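4-alpha-glucanotransferase (Corynebacterium glutamicum, PDB 5B68) is an amylomaltase, also called disproportionating enzyme, a carbohydrate-active enzyme that joins an N-terminal beta sandwich to a TIM-barrel domain. Local coordinates at residues I161-L166 and L494-E499; S186-L191 and C674-D679. One frame throughout, in Å; residues are numbered along the deposited sequence.

Contact 1 (I161-L166 and L494-E499); sequences ITPARL and LALEAE
The way out of the N-terminal beta sandwich, where strand 153-162 gives way to Pro163, runs over helix 487-500 of the TIM barrel, and the CG-CD edge of the Pro163 ring rests on that helix. Its CD presses on the helix backbone at Leu496 CA, 3.4 Å away and tighter than ordinary carbon contact, while its CG sits 4.1 Å from Ala495 CB and also touches Glu499 CB. This edge thus touches three residues of neighbouring turns. On one side of it, Leu496 holds CG anti to the backbone N (chi1 173°), which carries both methyls to the end of the sandwich strand; CD1 and CD2 both meet Ile161 O from the same side, CD2 at 3.5 Å. Thr162, between Ile161 and Pro163 in sequence, hydrogen-bonds Arg524 through its hydroxyl. Further along the linker, Leu166 reaches the helix with one branch: CD2 settles against the helix among Ala495, Ala498 and Glu499, 3.4 Å from Ala495 O and 3.7 Å from Ala498 CB. Leu166 and Ala498 also share Val505 of barrel strand 504-507, so the leucine is packed from the barrel side as well.

No direct hydrogen bond joins the segments. The Glu499 chain extends from the helix and then bends at chi2 (71°), laying OE1 3.4 Å from Leu166 CA. Its OE2 accepts a bond from Ser167 OG, just past the linker, and another from a water 3.1 Å away that also makes a weak bond to Arg165 O. The Arg165 guanidinium forms a salt bridge with Asp170. A mostly apolar interface, with one carboxylate at its margin, here joins a beta sandwich to an outer helix of a beta/alpha barrel, the helix leading into strand 504-507.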
loop_
_atom_site.group_PDB
_atom_site.type_symbol
_atom_site.label_atom_id
_atom_site.label_comp_id
_atom_site.label_asym_id
_atom_site.label_seq_id
_atom_site.Cartn_x
_atom_site.Cartn_y
_atom_site.Cartn_z
ATOM N N ILE A 161 16.050 14.404 5.075
ATOM C CA ILE A 161 15.370 15.561 5.620
ATOM C C ILE A 161 13.908 15.606 5.076
ATOM O O ILE A 161 13.655 15.568 3.849
ATOM C CB ILE A 161 16.131 16.825 5.220
ATOM C CG1 ILE A 161 17.612 16.775 5.704
ATOM C CG2 ILE A 161 15.431 18.042 5.755
ATOM C CD1 ILE A 161 17.779 16.636 7.222
ATOM N N THR A 162 12.963 15.637 5.999
ATOM C CA THR A 162 11.587 15.335 5.675
ATOM C C THR A 162 10.710 16.548 5.985
ATOM O O THR A 162 11.071 17.408 6.789
ATOM C CB THR A 162 11.107 14.130 6.436
ATOM O OG1 THR A 162 10.957 14.444 7.814
ATOM C CG2 THR A 162 12.000 12.890 6.245
ATOM N N PRO A 163 9.604 16.694 5.241
ATOM C CA PRO A 163 8.785 17.904 5.463
ATOM C C PRO A 163 7.917 17.855 6.706
ATOM O O PRO A 163 7.363 16.804 7.067
ATOM C CB PRO A 163 7.954 17.999 4.177
ATOM C CG PRO A 163 7.775 16.567 3.803
ATOM C CD PRO A 163 9.096 15.907 4.100
ATOM N N ALA A 164 7.745 19.010 7.345
ATOM C CA ALA A 164 6.857 19.094 8.477
ATOM C C ALA A 164 5.368 18.712 8.132
ATOM O O ALA A 164 4.727 18.062 8.910
ATOM C CB ALA A 164 6.946 20.499 9.107
ATOM N N ARG A 165 4.882 19.130 6.948
ATOM C CA ARG A 165 3.497 18.939 6.570
ATOM C C ARG A 165 3.340 18.910 5.049
ATOM O O ARG A 165 3.920 19.713 4.309
ATOM C CB ARG A 165 2.673 20.068 7.150
ATOM C CG ARG A 165 1.142 19.850 7.093
ATOM C CD ARG A 165 0.401 21.084 7.633
ATOM N NE ARG A 165 -1.068 20.995 7.439
ATOM C CZ ARG A 165 -1.891 20.222 8.132
ATOM N NH1 ARG A 165 -3.197 20.313 7.885
ATOM N NH2 ARG A 165 -1.471 19.380 9.104
ATOM N N LEU A 166 2.572 17.945 4.585
ATOM C CA LEU A 166 2.185 17.824 3.184
ATOM C C LEU A 166 1.332 19.054 2.767
ATOM O O LEU A 166 0.344 19.345 3.442
ATOM C CB LEU A 166 1.330 16.556 3.018
ATOM C CG LEU A 166 2.117 15.296 3.098
ATOM C CD1 LEU A 166 1.242 14.121 3.383
ATOM C CD2 LEU A 166 2.903 15.094 1.803
ATOM N N LEU A 494 7.568 8.747 3.852
ATOM C CA LEU A 494 6.349 8.781 3.131
ATOM C C LEU A 494 5.959 10.236 2.831
ATOM O O LEU A 494 5.600 10.588 1.694
ATOM C CB LEU A 494 5.259 8.049 3.931
ATOM C CG LEU A 494 3.831 8.193 3.462
ATOM C CD1 LEU A 494 3.691 7.591 2.088
ATOM C CD2 LEU A 494 2.917 7.485 4.437
ATOM N N ALA A 495 6.047 11.105 3.826
ATOM C CA ALA A 495 5.700 12.516 3.630
ATOM C C ALA A 495 6.644 13.198 2.627
ATOM O O ALA A 495 6.162 13.974 1.763
ATOM C CB ALA A 495 5.663 13.287 4.933
ATOM N N LEU A 496 7.918 12.848 2.706
ATOM C CA LEU A 496 8.909 13.395 1.805
ATOM C C LEU A 496 8.611 13.000 0.368
ATOM O O LEU A 496 8.531 13.881 -0.482
ATOM C CB LEU A 496 10.311 12.979 2.184
ATOM C CG LEU A 496 11.478 13.348 1.237
ATOM C CD1 LEU A 496 11.588 14.828 0.963
ATOM C CD2 LEU A 496 12.759 12.799 1.853
ATOM N N GLU A 497 8.494 11.719 0.109
ATOM C CA GLU A 497 8.209 11.281 -1.251
ATOM C C GLU A 497 6.892 11.843 -1.841
ATOM O O GLU A 497 6.831 12.257 -3.027
ATOM C CB GLU A 497 8.346 9.799 -1.353
ATOM C CG GLU A 497 9.793 9.307 -1.297
ATOM C CD GLU A 497 10.649 9.872 -2.388
ATOM O OE1 GLU A 497 10.275 9.777 -3.598
ATOM O OE2 GLU A 497 11.735 10.429 -2.054
ATOM N N ALA A 498 5.837 11.846 -1.033
ATOM C CA ALA A 498 4.596 12.489 -1.406
ATOM C C ALA A 498 4.705 13.990 -1.649
ATOM O O ALA A 498 4.158 14.505 -2.637
ATOM C CB ALA A 498 3.466 12.141 -0.398
ATOM N N GLU A 499 5.434 14.707 -0.802
ATOM C CA GLU A 499 5.608 16.122 -0.987
ATOM C C GLU A 499 6.347 16.392 -2.288
ATOM O O GLU A 499 5.889 17.243 -3.049
ATOM C CB GLU A 499 6.283 16.766 0.202
ATOM C CG GLU A 499 6.396 18.275 0.101
ATOM C CD GLU A 499 5.076 19.031 0.255
ATOM O OE1 GLU A 499 4.047 18.410 0.446
ATOM O OE2 GLU A 499 5.067 20.258 0.162
HETATM O O HOH W 1 6.532 21.330 2.671
#

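Contact 2 (S186-L191 and C674-D679); sequences SVRSTL and CIPLCD
Two successive bends in the Arg188 chain, at chi2 (85°) and chi3 (63°), fold its guanidinium back over Pro676, so that the two side chains run alongside each other. Pro676 CB lies against one face of the guanidinium, off-centre toward its rim and 3.2 Å from NH2. A water in the guanidinium plane, at its edge, accepts from NH2 at 3.0 Å and donates to Leu677 O at 2.6 Å, tying the arginine to the backbone it covers. NH1 is bound to Gly194 O, which helps to fix the group's rotation.

The main-chain link is a single hydrogen bond, Leu677 N to Ser186 O, 2.9 Å long with an N-H...O angle of 156°; the donor stands tilted out of the carbonyl plane. The same oxygen meets Pro676 CA in a CA-H...O contact of 3.6 Å. Ser186 CB sits 3.3 Å from Ile675 O, while its hydroxyl is engaged by Gln183 O. Beyond the bond, the side chains of Val187 and Leu677 lie side by side and point the same way, Val187 CG1 4.2 Å from Leu677 CD2, and both pack on Leu650 of helix 650-654.

That helix follows strand 645-649, the sheet neighbour of strand 177-182, from which the 186-191 loop comes. Loops following the first and last strands meet here, as expected where a TIM barrel closes on itself.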
loop_
_atom_site.group_PDB
_atom_site.type_symbol
_atom_site.label_atom_id
_atom_site.label_comp_id
_atom_site.label_asym_id
_atom_site.label_seq_id
_atom_site.Cartn_x
_atom_site.Cartn_y
_atom_site.Cartn_z
ATOM N N SER A 186 -11.535 -4.953 -12.809
ATOM C CA SER A 186 -12.938 -5.358 -12.958
ATOM C C SER A 186 -13.755 -4.494 -13.896
ATOM O O SER A 186 -14.904 -4.851 -14.170
ATOM C CB SER A 186 -13.666 -5.389 -11.602
ATOM O OG SER A 186 -13.972 -4.085 -11.070
ATOM N N VAL A 187 -13.203 -3.382 -14.365
ATOM C CA VAL A 187 -13.936 -2.457 -15.212
ATOM C C VAL A 187 -13.427 -2.540 -16.632
ATOM O O VAL A 187 -12.276 -2.297 -16.896
ATOM C CB VAL A 187 -13.759 -1.004 -14.747
ATOM C CG1 VAL A 187 -14.681 -0.078 -15.508
ATOM C CG2 VAL A 187 -13.994 -0.888 -13.273
ATOM N N ARG A 188 -14.328 -2.842 -17.546
ATOM C CA ARG A 188 -13.973 -3.105 -18.908
ATOM C C ARG A 188 -14.558 -2.065 -19.852
ATOM O O ARG A 188 -15.607 -1.510 -19.606
ATOM C CB ARG A 188 -14.483 -4.484 -19.321
ATOM C CG ARG A 188 -13.695 -5.662 -18.778
ATOM C CD ARG A 188 -14.142 -6.076 -17.391
ATOM N NE ARG A 188 -15.514 -6.546 -17.352
ATOM C CZ ARG A 188 -15.910 -7.782 -17.621
ATOM N NH1 ARG A 188 -15.041 -8.710 -17.972
ATOM N NH2 ARG A 188 -17.185 -8.089 -17.550
ATOM N N SER A 189 -13.826 -1.804 -20.920
ATOM C CA SER A 189 -14.306 -1.089 -22.084
ATOM C C SER A 189 -14.633 -2.109 -23.156
ATOM O O SER A 189 -14.461 -3.284 -22.954
ATOM C CB SER A 189 -13.257 -0.111 -22.593
ATOM O OG SER A 189 -12.156 -0.775 -23.155
ATOM N N THR A 190 -15.095 -1.652 -24.300
ATOM C CA THR A 190 -15.355 -2.568 -25.402
ATOM C C THR A 190 -14.080 -3.278 -25.842
ATOM O O THR A 190 -14.120 -4.418 -26.228
ATOM C CB THR A 190 -15.972 -1.852 -26.600
ATOM O OG1 THR A 190 -15.090 -0.828 -27.028
ATOM C CG2 THR A 190 -17.255 -1.231 -26.214
ATOM N N LEU A 191 -12.969 -2.555 -25.823
ATOM C CA LEU A 191 -11.684 -3.088 -26.238
ATOM C C LEU A 191 -10.819 -3.839 -25.195
ATOM O O LEU A 191 -9.874 -4.467 -25.571
ATOM C CB LEU A 191 -10.869 -2.000 -26.926
ATOM C CG LEU A 191 -11.554 -1.274 -28.085
ATOM C CD1 LEU A 191 -10.770 -0.059 -28.530
ATOM C CD2 LEU A 191 -11.803 -2.204 -29.254
ATOM N N CYS A 674 -12.203 -11.069 -8.454
ATOM C CA CYS A 674 -12.567 -11.510 -9.793
ATOM C C CYS A 674 -13.957 -11.095 -10.295
ATOM O O CYS A 674 -14.430 -11.634 -11.268
ATOM C CB CYS A 674 -12.454 -13.025 -9.879
ATOM S SG CYS A 674 -10.795 -13.625 -9.509
ATOM N N ILE A 675 -14.600 -10.165 -9.605
ATOM C CA ILE A 675 -15.995 -9.837 -9.877
ATOM C C ILE A 675 -16.092 -8.635 -10.811
ATOM O O ILE A 675 -15.829 -7.533 -10.400
ATOM C CB ILE A 675 -16.728 -9.496 -8.561
ATOM C CG1 ILE A 675 -16.582 -10.620 -7.527
ATOM C CG2 ILE A 675 -18.182 -9.152 -8.809
ATOM C CD1 ILE A 675 -17.138 -11.959 -7.947
ATOM N N PRO A 676 -16.490 -8.861 -12.059
ATOM C CA PRO A 676 -16.616 -7.754 -13.050
ATOM C C PRO A 676 -17.732 -6.764 -12.713
ATOM O O PRO A 676 -18.695 -7.112 -11.987
ATOM C CB PRO A 676 -16.942 -8.451 -14.332
ATOM C CG PRO A 676 -17.716 -9.633 -13.887
ATOM C CD PRO A 676 -17.106 -10.094 -12.600
ATOM N N LEU A 677 -17.573 -5.527 -13.145
ATOM C CA LEU A 677 -18.527 -4.453 -12.774
ATOM C C LEU A 677 -19.876 -4.774 -13.446
ATOM O O LEU A 677 -19.944 -4.884 -14.676
ATOM C CB LEU A 677 -17.995 -3.092 -13.278
ATOM C CG LEU A 677 -18.841 -1.857 -12.879
ATOM C CD1 LEU A 677 -18.800 -1.628 -11.377
ATOM C CD2 LEU A 677 -18.401 -0.624 -13.692
ATOM N N CYS A 678 -20.921 -4.933 -12.638
ATOM C CA CYS A 678 -22.244 -5.184 -13.209
ATOM C C CYS A 678 -23.284 -4.357 -12.508
ATOM O O CYS A 678 -23.081 -4.015 -11.340
ATOM C CB CYS A 678 -22.598 -6.655 -13.063
ATOM S SG CYS A 678 -21.520 -7.784 -14.009
ATOM N N ASP A 679 -24.420 -4.108 -13.216
ATOM C CA ASP A 679 -25.548 -3.299 -12.636
ATOM C C ASP A 679 -26.439 -4.164 -11.745
ATOM O O ASP A 679 -26.074 -5.294 -11.480
ATOM C CB ASP A 679 -26.352 -2.586 -13.729
ATOM C CG ASP A 679 -27.008 -3.567 -14.742
ATOM O OD1 ASP A 679 -27.211 -4.783 -14.396
ATOM O OD2 ASP A 679 -27.209 -3.114 -15.900
HETATM O O HOH W 2 -18.160 -5.487 -16.512
#

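How the contacts relate
Contacts 1 and 2 lie on opposite sides of the chain's centre, with their own centres about 17 and 23 Å from it. Their centres are 36 Å apart and their nearest atoms about 25 Å, so neither touches the other. Along the chain the segments alternate: 161-166 is followed, after helix 167-174 and barrel strand 177-182, by 186-191, while 494-499 precedes 674-679. One short run of chain therefore leaves the sandwich at contact 1, runs through the barrel wall as its first strand and enters contact 2. Contact 1 involves an outer helix; contact 2 involves loops beyond strand C-termini, the end at which TIM-barrel enzymes generally carry their active sites.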